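Local structure of 2-keto-3-deoxygluconate kinase (2AFB) at residues W184-E187 with E188-V192; M304-D307 with S308-A312. The protein probably phosphorylates 2-keto-3-deoxygluconate in sugar-acid breakdown, as a 2-dehydro-3-deoxygluconokinase (EC 2.7.1.45) of the pfkB carbohydrate kinase family. All blocks are in the same frame, centred on the assembly; numbering follows the deposited sequence.

Contact 1: W184-E187 with E188-V192; sequences WTKE and EAQKV
A capping box formed by T185 and E188 starts helix 186-196. T185, the N-cap, accepts E188 N on OG1 at 3.3 Å. A threonine suits this place because its short side chain, at chi1 68°, carries the hydroxyl forward over the first turn, to E188 N. E188 answers with its carboxylate: OE2 takes T185 N in a weak bond, nearly straight but 3.3 Å long, and is also weakly bonded to T185 OG1. The i to i+4 helical bonds begin with A189 N to T185 O at 2.9 Å.

Beside the cap W184 lays its indole on the helix. A189 CA stands 3.5 Å from the centroid of the W184 six-membered ring, only 3° off the normal, a CH-pi contact, while A189 CB rests on W184 CE2. So small a residue lets the ring come down close to the backbone. One turn on, V192 CB reaches W184 CZ3 at 3.6 Å, and P149 and P150 also touch the indole. On another side E187 O holds two donors of K191, N and the curled-back NZ, the latter at 2.8 Å in the carbonyl plane. This is a capped helix N-terminus within a beta-alpha-beta crossover, between strands 172-176 and 202-205.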
loop_
_atom_site.group_PDB
_atom_site.type_symbol
_atom_site.label_atom_id
_atom_site.label_comp_id
_atom_site.label_asym_id
_atom_site.label_seq_id
_atom_site.Cartn_x
_atom_site.Cartn_y
_atom_site.Cartn_z
ATOM N N TRP A 184 -27.161 19.576 -17.852
ATOM C CA TRP A 184 -28.165 20.363 -18.558
ATOM C C TRP A 184 -29.238 20.895 -17.618
ATOM O O TRP A 184 -29.347 20.436 -16.480
ATOM C CB TRP A 184 -28.798 19.583 -19.719
ATOM C CG TRP A 184 -29.322 18.205 -19.469
ATOM C CD1 TRP A 184 -29.415 17.523 -18.270
ATOM C CD2 TRP A 184 -29.874 17.347 -20.452
ATOM N NE1 TRP A 184 -29.989 16.290 -18.469
ATOM C CE2 TRP A 184 -30.271 16.150 -19.802
ATOM C CE3 TRP A 184 -30.080 17.466 -21.833
ATOM C CZ2 TRP A 184 -30.851 15.078 -20.488
ATOM C CZ3 TRP A 184 -30.669 16.386 -22.520
ATOM C CH2 TRP A 184 -31.047 15.216 -21.842
ATOM N N THR A 185 -30.010 21.866 -18.106
ATOM C CA THR A 185 -31.124 22.417 -17.360
ATOM C C THR A 185 -32.314 21.502 -17.510
ATOM O O THR A 185 -32.372 20.683 -18.430
ATOM C CB THR A 185 -31.493 23.844 -17.813
ATOM O OG1 THR A 185 -32.031 23.834 -19.142
ATOM C CG2 THR A 185 -30.273 24.759 -17.743
ATOM N N LYS A 186 -33.253 21.631 -16.584
ATOM C CA LYS A 186 -34.436 20.797 -16.586
ATOM C C LYS A 186 -35.236 21.092 -17.838
ATOM O O LYS A 186 -35.905 20.230 -18.364
ATOM C CB LYS A 186 -35.282 21.060 -15.345
ATOM C CG LYS A 186 -36.103 22.355 -15.388
ATOM C CD LYS A 186 -36.970 22.510 -14.145
ATOM C CE LYS A 186 -37.524 23.930 -14.016
ATOM N NZ LYS A 186 -38.947 23.907 -13.616
ATOM N N GLU A 187 -35.157 22.321 -18.323
ATOM C CA GLU A 187 -35.798 22.667 -19.595
ATOM C C GLU A 187 -35.218 21.918 -20.804
ATOM O O GLU A 187 -35.983 21.461 -21.626
ATOM C CB GLU A 187 -35.757 24.175 -19.835
ATOM C CG GLU A 187 -36.616 24.994 -18.862
ATOM C CD GLU A 187 -35.905 25.389 -17.536
ATOM O OE1 GLU A 187 -34.732 24.971 -17.230
ATOM O OE2 GLU A 187 -36.563 26.141 -16.788
ATOM N N GLU A 188 -33.888 21.788 -20.899
ATOM C CA GLU A 188 -33.239 21.081 -22.031
ATOM C C GLU A 188 -33.480 19.587 -21.902
ATOM O O GLU A 188 -33.740 18.914 -22.888
ATOM C CB GLU A 188 -31.707 21.287 -22.130
ATOM C CG GLU A 188 -31.127 22.693 -21.947
ATOM C CD GLU A 188 -29.584 22.701 -21.691
ATOM O OE1 GLU A 188 -28.884 21.900 -22.371
ATOM O OE2 GLU A 188 -29.077 23.504 -20.850
ATOM N N ALA A 189 -33.365 19.079 -20.682
ATOM C CA ALA A 189 -33.631 17.671 -20.390
ATOM C C ALA A 189 -35.042 17.278 -20.805
ATOM O O ALA A 189 -35.222 16.263 -21.465
ATOM C CB ALA A 189 -33.411 17.398 -18.925
ATOM N N GLN A 190 -36.026 18.115 -20.475
ATOM C CA GLN A 190 -37.411 17.881 -20.872
ATOM C C GLN A 190 -37.570 17.965 -22.361
ATOM O O GLN A 190 -38.328 17.211 -22.933
ATOM C CB GLN A 190 -38.383 18.878 -20.215
ATOM C CG GLN A 190 -38.636 18.618 -18.745
ATOM C CD GLN A 190 -39.157 19.818 -17.981
ATOM O OE1 GLN A 190 -40.112 20.473 -18.392
ATOM N NE2 GLN A 190 -38.544 20.099 -16.848
ATOM N N LYS A 191 -36.878 18.897 -22.999
ATOM C CA LYS A 191 -37.026 19.050 -24.451
ATOM C C LYS A 191 -36.545 17.771 -25.169
ATOM O O LYS A 191 -37.149 17.350 -26.133
ATOM C CB LYS A 191 -36.295 20.306 -24.985
ATOM C CG LYS A 191 -37.222 21.496 -25.413
ATOM C CD LYS A 191 -37.642 22.463 -24.249
ATOM C CE LYS A 191 -38.822 21.936 -23.378
ATOM N NZ LYS A 191 -38.667 22.241 -21.909
ATOM N N VAL A 192 -35.480 17.159 -24.663
ATOM C CA VAL A 192 -34.851 15.980 -25.267
ATOM C C VAL A 192 -35.435 14.634 -24.803
ATOM O O VAL A 192 -35.616 13.697 -25.592
ATOM C CB VAL A 192 -33.298 15.970 -24.960
ATOM C CG1 VAL A 192 -32.646 14.673 -25.438
ATOM C CG2 VAL A 192 -32.620 17.193 -25.627
#

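Contact 2: M304-D307 with S308-A312; sequences MGFD and SQKKA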
loop_
_atom_site.group_PDB
_atom_site.type_symbol
_atom_site.label_atom_id
_atom_site.label_comp_id
_atom_site.label_asym_id
_atom_site.label_seq_id
_atom_site.Cartn_x
_atom_site.Cartn_y
_atom_site.Cartn_z
HETATM N N MSE A 304 -36.582 -12.435 -16.189
HETATM C CA MSE A 304 -36.850 -13.767 -15.609
HETATM C C MSE A 304 -38.323 -14.014 -15.348
HETATM O O MSE A 304 -38.704 -15.130 -14.997
HETATM C CB MSE A 304 -36.080 -13.942 -14.280
HETATM C CG MSE A 304 -34.564 -14.017 -14.378
HETATM SE SE MSE A 304 -33.911 -15.340 -15.668
HETATM C CE MSE A 304 -33.309 -14.143 -16.931
ATOM N N GLY A 305 -39.164 -12.993 -15.450
ATOM C CA GLY A 305 -40.594 -13.206 -15.136
ATOM C C GLY A 305 -40.844 -13.301 -13.646
ATOM O O GLY A 305 -41.699 -14.105 -13.195
ATOM N N PHE A 306 -40.092 -12.506 -12.853
ATOM C CA PHE A 306 -40.283 -12.476 -11.387
ATOM C C PHE A 306 -41.641 -11.868 -11.177
ATOM O O PHE A 306 -42.029 -11.020 -11.970
ATOM C CB PHE A 306 -39.276 -11.574 -10.646
ATOM C CG PHE A 306 -37.898 -12.162 -10.465
ATOM C CD1 PHE A 306 -37.598 -13.466 -10.821
ATOM C CD2 PHE A 306 -36.881 -11.364 -9.932
ATOM C CE1 PHE A 306 -36.275 -13.970 -10.633
ATOM C CE2 PHE A 306 -35.580 -11.849 -9.756
ATOM C CZ PHE A 306 -35.262 -13.142 -10.085
ATOM N N ASP A 307 -42.372 -12.278 -10.142
ATOM C CA ASP A 307 -43.563 -11.512 -9.799
ATOM C C ASP A 307 -43.161 -10.121 -9.313
ATOM O O ASP A 307 -41.998 -9.869 -8.991
ATOM C CB ASP A 307 -44.552 -12.255 -8.862
ATOM C CG ASP A 307 -44.043 -12.454 -7.456
ATOM O OD1 ASP A 307 -43.657 -11.486 -6.782
ATOM O OD2 ASP A 307 -44.087 -13.604 -6.986
ATOM N N SER A 308 -44.130 -9.222 -9.279
ATOM C CA SER A 308 -43.867 -7.816 -9.030
ATOM C C SER A 308 -43.289 -7.549 -7.660
ATOM O O SER A 308 -42.359 -6.761 -7.533
ATOM C CB SER A 308 -45.148 -7.012 -9.201
ATOM O OG SER A 308 -45.598 -7.097 -10.532
ATOM N N GLN A 309 -43.806 -8.232 -6.644
ATOM C CA GLN A 309 -43.249 -8.076 -5.305
ATOM C C GLN A 309 -41.806 -8.585 -5.274
ATOM O O GLN A 309 -40.906 -7.908 -4.740
ATOM C CB GLN A 309 -44.116 -8.749 -4.224
ATOM C CG GLN A 309 -43.782 -8.307 -2.797
ATOM C CD GLN A 309 -43.936 -6.771 -2.565
ATOM O OE1 GLN A 309 -44.938 -6.179 -2.948
ATOM N NE2 GLN A 309 -42.927 -6.150 -1.940
ATOM N N LYS A 310 -41.563 -9.734 -5.894
ATOM C CA LYS A 310 -40.220 -10.286 -5.901
ATOM C C LYS A 310 -39.275 -9.415 -6.673
ATOM O O LYS A 310 -38.106 -9.291 -6.315
ATOM C CB LYS A 310 -40.179 -11.745 -6.401
ATOM C CG LYS A 310 -38.755 -12.228 -6.653
ATOM C CD LYS A 310 -38.676 -13.658 -7.075
ATOM C CE LYS A 310 -37.425 -14.373 -6.498
ATOM N NZ LYS A 310 -36.262 -14.267 -7.311
ATOM N N LYS A 311 -39.750 -8.775 -7.731
ATOM C CA LYS A 311 -38.910 -7.815 -8.432
ATOM C C LYS A 311 -38.426 -6.698 -7.509
ATOM O O LYS A 311 -37.306 -6.227 -7.642
ATOM C CB LYS A 311 -39.659 -7.114 -9.568
ATOM C CG LYS A 311 -39.727 -7.873 -10.827
ATOM C CD LYS A 311 -40.378 -7.046 -11.933
ATOM C CE LYS A 311 -41.028 -7.973 -12.952
ATOM N NZ LYS A 311 -41.132 -7.306 -14.252
ATOM N N ALA A 312 -39.311 -6.228 -6.639
ATOM C CA ALA A 312 -38.969 -5.146 -5.734
ATOM C C ALA A 312 -37.996 -5.631 -4.681
ATOM O O ALA A 312 -37.016 -4.951 -4.423
ATOM C CB ALA A 312 -40.207 -4.546 -5.066
#
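F306 and K310 meet at the start of helix 308-322, where the lysine lies across one face of the phenyl ring. K310 leaves the helix with CG opposite its backbone N (chi1 169°), runs straight through chi2, then bends at chi3 and chi4, which brings the ammonium down onto the ring. K310 NZ stands 3.4 Å from the centroid of the F306 ring, 22° off the normal and displaced toward CZ, a cation-pi contact. K310 CD makes a CH-pi contact with the same face, 4.0 Å from the F306 centroid. Lysine suits the place because its methylenes and its charge can both use the aromatic surface. F306 CB packs on K311 CG at 3.7 Å, and F314 meets the ring edge-to-face.

D307 is the N-cap: chi1 69° swings its carboxylate over the first turn, where OD1 accepts K310 N at 2.9 Å in a fairly straight bond. The main chain adds K311 N to D307 O at 2.8 Å. Just before, G305 ends helix 290-304 in a Schellman motif, whose positive phi a residue without a side chain takes with little strain. K311, extended beyond CG, runs past F306 O to a salt bridge with E270 and a hydrogen bond with S302.

A leucine in place of F306 would probably leave the K310 ammonium without its aromatic face and F314 without its edge-to-face partner. K310 thus joins ring and cap: pi electrons probably ease its charge, a calcium ion lying about 6 Å from its side chain, and its N-H meets an aspartate whose negative charge probably suits the helix dipole.

Both contacts are local: each lies in one continuous run of chain and closes no long loop, only the first turn of a helix. Contact 1 comes first, starting the crossover helix that leads from strand 172-176 to strand 202-205 in the parallel part of the large mixed sheet. The chain then passes through helices 207-214 and 230-244, strands 248-255, 261-270 and 273-283 and helix 290-304, which contact 2 joins to helix 308-322 beside the antiparallel edge of that sheet. The two follow in series, neither nesting nor crossing. The centres of contacts 1 and 2 are about 32 Å apart, and the nearest atoms of contacts 1 and 2 about 24 Å.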